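Local coordinates for protein coenzyme A transferase (Yersinia pestis, PDB 3QLI) that probably transfers coenzyme A between carboxylic acids, as an acetate or 4-hydroxybutyrate CoA-transferase, and binds CoA in part through a covalent link, at residues I141-H146 and Y165-A170; P246-C250 and N267-L273. All blocks are in the same frame, centred on the assembly; numbering follows the deposited sequence.

Contact 1: residues I141-H146 and Y165-A170; sequences IDTFMH and YSSRIA
Ser-166 OG, which sits beside the imidazole of His-146, is held by two polar partners, one of them the carboxylate of Asp-164, to which it is hydrogen-bonded. Ser-166 OG also accepts a bond of 3.2 Å from a water molecule. The same water lies 3.0 Å from His-146 NE2, so it bridges the two side chains. The hydroxyl meets the imidazole in its plane, at the edge, where His-146 CD2 comes to 3.2 Å from Ser-166 OG. Ser-166 OG also lies in the plane of the Phe-144 ring, at its edge, 3.4 Å from Phe-144 CZ, so two aromatic edges converge on one oxygen. With CG of Phe-144 turned anti to the backbone N (chi1 -169°), the ring leaves strand 143-148 and spreads across the helix. These elements belong to a beta-alpha-beta crossover: strand 143-148 and the adjacent parallel strand 175-180 are joined by a connection that includes helix 166-172, within the Rossmann-like N-terminal domain. The N-to-C directions of strand residues 143-146 and helix residues 166-170 differ by 133°. Ile-169 lies over one face of Phe-144 in a CH-pi contact, its CB 4.1 Å from the ring centroid and displaced toward the rim. The CG2 methyl of Ile-169 reaches further, to 3.5 Å from Phe-144 CD1, and also meets Ile-141 CG2, with the two isoleucine side chains crossing at about a right angle. Leu-135 and Ala-136 of helix 131-139 also pack on Ile-169. Tyr-165 presents its ring edge to Phe-144 CE1, while its hydroxyl is hydrogen-bonded to Met-44 O; its side chain lies about 7 Å from that of Glu-76, a CoA-binding residue.

Contact 2: residues P246-C250 and N267-L273; sequences PNLVC and NPGLVDL
The flat peptide group joining Gly-269 to Leu-270 carries the sulfur of Cys-250 over one face, with Cys-250 SG 3.4 Å from Gly-269 C. A second flat group, the carboxamide of Asn-267, works at both of its ends: ND2 packs 3.7 Å from Pro-246 CB and makes a weak hydrogen bond to Gly-241 O, while OD1 accepts from Leu-270 N at 2.8 Å. That bond is fairly straight at hydrogen (160°), although the donor is tilted 33° from the carbonyl plane, and it makes Asn-267 the N-cap of helix 268-276. CG of Asn-267 lies between its own backbone N and carbonyl carbon (chi1 66°), which folds the amide back over the first helical turn. The carboxamide of Asn-247 brings OD1 to 3.4 Å from Gly-269 N. Because Gly-269 has no side chain, the backbones close to 4.5 Å between Asn-247 CA and Gly-269 CA. One turn further on, Leu-273 spans Cys-250, with CD1 3.8 Å from Cys-250 SG and CD2 against the Cys-250 carbonyl. The two short helical segments run nearly parallel; Cys-250 packs on Met-240 and Leu-270 on Leu-238, both of strand 237-240. Asn-267 packs against Val-242, and helix 244-252 begins with Ala-244; both bind CoA. Helix 244-252 links strand 237-240 to its parallel neighbour 260-261, a beta-alpha-beta crossover with helix 268-276 packed alongside its helix.

Overall arrangement
Both contacts are buried, but contact 1 more completely: all its touching residues are enclosed, whereas contact 2 includes partly exposed residues, among them Asn-247 and Pro-268. They share no helix or strand and lie on opposite sides of the chain's centre, with centres about 29 Å apart and nearest atoms about 16 Å apart. Contact 1 joins a helix to a strand of the six-stranded parallel sheet; contact 2 pairs two helices beside the mixed sheet. The chemistry differs accordingly, with aromatic and aliphatic packing plus a water bridge in 141-146/165-170, and close backbone approach in 246-250/267-273, where a cysteine sulfur packs on a glycine peptide.

Contact 1: residues I141-H146 and Y165-A170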
ATOM      1  N   ILE A 141      14.611  10.379 -18.663  1.00 16.18           N
ATOM      2  CA  ILE A 141      15.068  11.743 -18.420  1.00 14.65           C
ATOM      3  C   ILE A 141      16.234  12.079 -19.338  1.00 15.32           C
ATOM      4  O   ILE A 141      17.246  11.381 -19.365  1.00 13.07           O
ATOM      5  CB  ILE A 141      15.479  11.943 -16.944  1.00 14.48           C
ATOM      6  CG1 ILE A 141      14.274  11.711 -16.018  1.00 13.32           C
ATOM      7  CG2 ILE A 141      16.126  13.340 -16.733  1.00 13.37           C
ATOM      8  CD1 ILE A 141      13.073  12.643 -16.268  1.00 13.74           C
ATOM      9  N   ASP A 142      16.080  13.140 -20.116  1.00 12.78           N
ATOM     10  CA  ASP A 142      17.139  13.547 -21.035  1.00 13.44           C
ATOM     11  C   ASP A 142      18.204  14.409 -20.346  1.00 13.81           C
ATOM     12  O   ASP A 142      19.398  14.266 -20.610  1.00 14.28           O
ATOM     13  CB  ASP A 142      16.520  14.259 -22.241  1.00 12.93           C
ATOM     14  CG  ASP A 142      15.502  13.381 -22.949  1.00 15.28           C
ATOM     15  OD1 ASP A 142      15.940  12.434 -23.626  1.00 16.43           O
ATOM     16  OD2 ASP A 142      14.277  13.615 -22.815  1.00 16.75           O
ATOM     17  N   THR A 143      17.764  15.291 -19.459  1.00 12.91           N
ATOM     18  CA  THR A 143      18.682  16.171 -18.729  1.00 12.60           C
ATOM     19  C   THR A 143      18.316  16.188 -17.259  1.00 11.59           C
ATOM     20  O   THR A 143      17.139  16.334 -16.905  1.00 12.94           O
ATOM     21  CB  THR A 143      18.622  17.633 -19.239  1.00 16.42           C
ATOM     22  OG1 THR A 143      18.909  17.670 -20.642  1.00 17.22           O
ATOM     23  CG2 THR A 143      19.660  18.490 -18.501  1.00 12.45           C
ATOM     24  N   PHE A 144      19.327  16.018 -16.408  1.00 11.52           N
ATOM     25  CA  PHE A 144      19.151  16.142 -14.969  1.00 11.95           C
ATOM     26  C   PHE A 144      20.074  17.240 -14.427  1.00 13.30           C
ATOM     27  O   PHE A 144      21.244  17.307 -14.813  1.00 13.73           O
ATOM     28  CB  PHE A 144      19.442  14.806 -14.272  1.00 11.92           C
ATOM     29  CG  PHE A 144      19.035  14.790 -12.828  1.00 11.65           C
ATOM     30  CD1 PHE A 144      17.691  14.854 -12.477  1.00 10.84           C
ATOM     31  CD2 PHE A 144      19.990  14.728 -11.819  1.00 10.84           C
ATOM     32  CE1 PHE A 144      17.301  14.851 -11.151  1.00 12.09           C
ATOM     33  CE2 PHE A 144      19.600  14.738 -10.472  1.00 12.11           C
ATOM     34  CZ  PHE A 144      18.267  14.796 -10.140  1.00 10.96           C
ATOM     35  N   MET A 145      19.535  18.108 -13.565  1.00 10.13           N
ATOM     36  CA  MET A 145      20.310  19.206 -12.974  1.00 13.20           C
ATOM     37  C   MET A 145      20.183  19.161 -11.450  1.00 13.09           C
ATOM     38  O   MET A 145      19.085  18.980 -10.922  1.00 12.07           O
ATOM     39  CB  MET A 145      19.823  20.569 -13.523  1.00 12.12           C
ATOM     40  CG  MET A 145      19.611  20.547 -15.049  1.00 15.22           C
ATOM     41  SD  MET A 145      19.639  22.180 -15.847  1.00 18.08           S
ATOM     42  CE  MET A 145      18.212  22.905 -15.052  1.00 14.52           C
ATOM     43  N   HIS A 146      21.299  19.337 -10.747  1.00 10.80           N
ATOM     44  CA  HIS A 146      21.322  19.196  -9.282  1.00 12.78           C
ATOM     45  C   HIS A 146      22.485  20.050  -8.746  1.00 12.11           C
ATOM     46  O   HIS A 146      23.568  20.079  -9.348  1.00 12.58           O
ATOM     47  CB  HIS A 146      21.530  17.710  -8.938  1.00 11.76           C
ATOM     48  CG  HIS A 146      21.129  17.306  -7.543  1.00 15.78           C
ATOM     49  ND1 HIS A 146      21.865  17.634  -6.419  1.00 13.20           N
ATOM     50  CD2 HIS A 146      20.120  16.515  -7.107  1.00 12.31           C
ATOM     51  CE1 HIS A 146      21.297  17.096  -5.349  1.00 13.97           C
ATOM     52  NE2 HIS A 146      20.234  16.414  -5.738  1.00 14.64           N
ATOM     53  N   TYR A 165      15.722  10.115  -5.513  1.00 10.13           N
ATOM     54  CA  TYR A 165      15.783   9.563  -6.859  1.00 10.34           C
ATOM     55  C   TYR A 165      16.935  10.219  -7.616  1.00 13.27           C
ATOM     56  O   TYR A 165      17.290   9.797  -8.713  1.00 11.76           O
ATOM     57  CB  TYR A 165      14.478   9.839  -7.603  1.00 10.87           C
ATOM     58  CG  TYR A 165      14.127  11.310  -7.690  1.00 12.97           C
ATOM     59  CD1 TYR A 165      14.691  12.124  -8.664  1.00 12.36           C
ATOM     60  CD2 TYR A 165      13.234  11.884  -6.796  1.00 14.13           C
ATOM     61  CE1 TYR A 165      14.374  13.467  -8.746  1.00 13.69           C
ATOM     62  CE2 TYR A 165      12.912  13.225  -6.868  1.00 13.66           C
ATOM     63  CZ  TYR A 165      13.484  14.014  -7.844  1.00 15.04           C
ATOM     64  OH  TYR A 165      13.161  15.349  -7.917  1.00 12.47           O
ATOM     65  N   SER A 166      17.515  11.252  -7.013  1.00 11.22           N
ATOM     66  CA  SER A 166      18.597  12.007  -7.637  1.00 12.25           C
ATOM     67  C   SER A 166      19.845  11.178  -7.916  1.00 13.54           C
ATOM     68  O   SER A 166      20.464  11.318  -8.966  1.00 12.49           O
ATOM     69  CB  SER A 166      18.960  13.226  -6.782  1.00 11.75           C
ATOM     70  OG  SER A 166      17.912  14.178  -6.776  1.00 12.75           O
ATOM     71  N   SER A 167      20.218  10.318  -6.979  1.00 12.51           N
ATOM     72  CA  SER A 167      21.412   9.487  -7.170  1.00 12.58           C
ATOM     73  C   SER A 167      21.286   8.508  -8.342  1.00 14.52           C
ATOM     74  O   SER A 167      22.284   8.146  -8.973  1.00 14.49           O
ATOM     75  CB  SER A 167      21.784   8.744  -5.874  1.00 12.17           C
ATOM     76  OG  SER A 167      20.744   7.865  -5.479  1.00 14.62           O
ATOM     77  N   ARG A 168      20.065   8.073  -8.632  1.00 11.57           N
ATOM     78  CA  ARG A 168      19.824   7.248  -9.820  1.00 13.40           C
ATOM     79  C   ARG A 168      19.776   8.079 -11.111  1.00 13.84           C
ATOM     80  O   ARG A 168      20.403   7.731 -12.121  1.00 12.92           O
ATOM     81  CB  ARG A 168      18.501   6.482  -9.673  1.00 13.53           C
ATOM     82  CG  ARG A 168      18.004   5.803 -10.959  1.00 17.28           C
ATOM     83  CD  ARG A 168      18.914   4.665 -11.382  1.00 19.27           C
ATOM     84  NE  ARG A 168      18.459   4.008 -12.616  1.00 22.24           N
ATOM     85  CZ  ARG A 168      17.528   3.059 -12.670  1.00 21.18           C
ATOM     86  NH1 ARG A 168      16.921   2.646 -11.562  1.00 21.92           N
ATOM     87  NH2 ARG A 168      17.191   2.532 -13.844  1.00 20.71           N
ATOM     88  N   ILE A 169      19.022   9.170 -11.083  1.00 12.87           N
ATOM     89  CA  ILE A 169      18.766   9.907 -12.317  1.00 13.04           C
ATOM     90  C   ILE A 169      20.011  10.669 -12.766  1.00 14.36           C
ATOM     91  O   ILE A 169      20.183  10.907 -13.959  1.00 15.21           O
ATOM     92  CB  ILE A 169      17.565  10.858 -12.199  1.00 12.59           C
ATOM     93  CG1 ILE A 169      16.321  10.073 -11.773  1.00 13.54           C
ATOM     94  CG2 ILE A 169      17.323  11.581 -13.540  1.00 13.90           C
ATOM     95  CD1 ILE A 169      16.069   8.824 -12.635  1.00 15.75           C
ATOM     96  N   ALA A 170      20.877  11.039 -11.819  1.00 13.07           N
ATOM     97  CA  ALA A 170      22.157  11.680 -12.163  1.00 14.57           C
ATOM     98  C   ALA A 170      22.969  10.773 -13.074  1.00 16.15           C
ATOM     99  O   ALA A 170      23.720  11.238 -13.940  1.00 16.71           O
ATOM    100  CB  ALA A 170      22.956  12.026 -10.902  1.00 16.03           C
TER
HETATM  101  O   HOH W   1      17.611  16.180  -4.272  1.00 15.65           O

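Contact 2: residues P246-C250 and N267-L273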
ATOM      1  N   PRO A 246       7.290  17.893  15.122  1.00 29.82           N
ATOM      2  CA  PRO A 246       8.486  17.042  15.219  1.00 25.70           C
ATOM      3  C   PRO A 246       9.632  17.682  16.018  1.00 26.67           C
ATOM      4  O   PRO A 246      10.274  16.994  16.808  1.00 25.63           O
ATOM      5  CB  PRO A 246       8.894  16.819  13.749  1.00 26.44           C
ATOM      6  CG  PRO A 246       7.961  17.677  12.919  1.00 28.59           C
ATOM      7  CD  PRO A 246       6.740  17.916  13.757  1.00 29.94           C
ATOM      8  N   ASN A 247       9.891  18.972  15.826  1.00 25.25           N
ATOM      9  CA  ASN A 247      10.903  19.638  16.638  1.00 27.42           C
ATOM     10  C   ASN A 247      10.601  19.511  18.133  1.00 27.70           C
ATOM     11  O   ASN A 247      11.503  19.299  18.947  1.00 25.17           O
ATOM     12  CB  ASN A 247      11.038  21.110  16.245  1.00 31.13           C
ATOM     13  CG  ASN A 247      11.724  21.292  14.899  1.00 38.10           C
ATOM     14  OD1 ASN A 247      12.097  20.316  14.235  1.00 39.28           O
ATOM     15  ND2 ASN A 247      11.881  22.545  14.481  1.00 42.12           N
ATOM     16  N   LEU A 248       9.327  19.638  18.488  1.00 25.13           N
ATOM     17  CA  LEU A 248       8.911  19.555  19.888  1.00 24.30           C
ATOM     18  C   LEU A 248       9.027  18.135  20.406  1.00 24.11           C
ATOM     19  O   LEU A 248       9.412  17.907  21.556  1.00 23.27           O
ATOM     20  CB  LEU A 248       7.462  20.022  20.048  1.00 26.23           C
ATOM     21  CG  LEU A 248       7.205  21.345  20.767  1.00 31.07           C
ATOM     22  CD1 LEU A 248       7.881  22.487  20.037  1.00 36.04           C
ATOM     23  CD2 LEU A 248       5.710  21.597  20.889  1.00 30.07           C
ATOM     24  N   VAL A 249       8.656  17.172  19.566  1.00 22.60           N
ATOM     25  CA  VAL A 249       8.803  15.772  19.935  1.00 19.52           C
ATOM     26  C   VAL A 249      10.273  15.475  20.227  1.00 22.14           C
ATOM     27  O   VAL A 249      10.615  14.939  21.281  1.00 22.93           O
ATOM     28  CB  VAL A 249       8.275  14.844  18.826  1.00 24.25           C
ATOM     29  CG1 VAL A 249       8.608  13.388  19.135  1.00 19.67           C
ATOM     30  CG2 VAL A 249       6.770  15.043  18.655  1.00 22.64           C
ATOM     31  N   CYS A 250      11.147  15.845  19.294  1.00 22.14           N
ATOM     32  CA  CYS A 250      12.583  15.672  19.502  1.00 22.31           C
ATOM     33  C   CYS A 250      13.064  16.349  20.779  1.00 22.66           C
ATOM     34  O   CYS A 250      13.952  15.836  21.463  1.00 24.71           O
ATOM     35  CB  CYS A 250      13.362  16.202  18.303  1.00 22.02           C
ATOM     36  SG  CYS A 250      13.090  15.200  16.835  1.00 22.57           S
ATOM     37  N   ASN A 267      15.464  16.251   9.357  1.00 15.58           N
ATOM     38  CA  ASN A 267      15.029  17.578   9.803  1.00 17.74           C
ATOM     39  C   ASN A 267      15.878  18.087  10.971  1.00 17.76           C
ATOM     40  O   ASN A 267      16.631  17.321  11.581  1.00 16.65           O
ATOM     41  CB  ASN A 267      13.546  17.557  10.203  1.00 19.53           C
ATOM     42  CG  ASN A 267      13.282  16.691  11.427  1.00 24.90           C
ATOM     43  OD1 ASN A 267      14.200  16.109  11.998  1.00 28.70           O
ATOM     44  ND2 ASN A 267      12.021  16.616  11.845  1.00 36.52           N
ATOM     45  N   PRO A 268      15.773  19.384  11.281  1.00 17.82           N
ATOM     46  CA  PRO A 268      16.589  19.943  12.369  1.00 17.14           C
ATOM     47  C   PRO A 268      16.385  19.259  13.732  1.00 19.71           C
ATOM     48  O   PRO A 268      17.342  19.137  14.499  1.00 20.68           O
ATOM     49  CB  PRO A 268      16.132  21.404  12.420  1.00 19.50           C
ATOM     50  CG  PRO A 268      15.780  21.706  10.959  1.00 17.93           C
ATOM     51  CD  PRO A 268      15.102  20.433  10.488  1.00 19.30           C
ATOM     52  N   GLY A 269      15.171  18.818  14.028  1.00 19.00           N
ATOM     53  CA  GLY A 269      14.914  18.121  15.280  1.00 18.84           C
ATOM     54  C   GLY A 269      15.708  16.834  15.416  1.00 20.03           C
ATOM     55  O   GLY A 269      16.309  16.568  16.461  1.00 19.65           O
ATOM     56  N   LEU A 270      15.714  16.022  14.357  1.00 16.92           N
ATOM     57  CA  LEU A 270      16.455  14.772  14.382  1.00 17.27           C
ATOM     58  C   LEU A 270      17.947  15.038  14.497  1.00 16.81           C
ATOM     59  O   LEU A 270      18.668  14.317  15.186  1.00 17.83           O
ATOM     60  CB  LEU A 270      16.163  13.930  13.128  1.00 15.72           C
ATOM     61  CG  LEU A 270      14.811  13.208  13.109  1.00 17.74           C
ATOM     62  CD1 LEU A 270      14.611  12.442  11.802  1.00 20.26           C
ATOM     63  CD2 LEU A 270      14.671  12.278  14.330  1.00 17.88           C
ATOM     64  N   VAL A 271      18.416  16.075  13.817  1.00 17.18           N
ATOM     65  CA  VAL A 271      19.838  16.366  13.828  1.00 15.99           C
ATOM     66  C   VAL A 271      20.242  16.832  15.222  1.00 18.38           C
ATOM     67  O   VAL A 271      21.360  16.570  15.681  1.00 20.81           O
ATOM     68  CB  VAL A 271      20.192  17.418  12.764  1.00 18.88           C
ATOM     69  CG1 VAL A 271      21.593  17.970  13.008  1.00 21.66           C
ATOM     70  CG2 VAL A 271      20.082  16.799  11.374  1.00 18.20           C
ATOM     71  N   ASP A 272      19.322  17.501  15.913  1.00 16.99           N
ATOM     72  CA  ASP A 272      19.599  17.918  17.300  1.00 21.43           C
ATOM     73  C   ASP A 272      19.856  16.697  18.194  1.00 22.12           C
ATOM     74  O   ASP A 272      20.774  16.696  19.030  1.00 20.41           O
ATOM     75  CB  ASP A 272      18.446  18.765  17.846  1.00 20.53           C
ATOM     76  CG  ASP A 272      18.723  19.301  19.235  1.00 28.81           C
ATOM     77  OD1 ASP A 272      19.579  20.203  19.367  1.00 31.68           O
ATOM     78  OD2 ASP A 272      18.076  18.829  20.193  1.00 32.96           O
ATOM     79  N   LEU A 273      19.059  15.642  18.007  1.00 19.18           N
ATOM     80  CA  LEU A 273      19.236  14.424  18.788  1.00 17.51           C
ATOM     81  C   LEU A 273      20.567  13.742  18.466  1.00 19.72           C
ATOM     82  O   LEU A 273      21.198  13.149  19.345  1.00 19.07           O
ATOM     83  CB  LEU A 273      18.061  13.467  18.591  1.00 20.67           C
ATOM     84  CG  LEU A 273      16.689  14.010  19.009  1.00 20.22           C
ATOM     85  CD1 LEU A 273      15.602  12.973  18.712  1.00 19.24           C
ATOM     86  CD2 LEU A 273      16.684  14.389  20.487  1.00 20.57           C
TER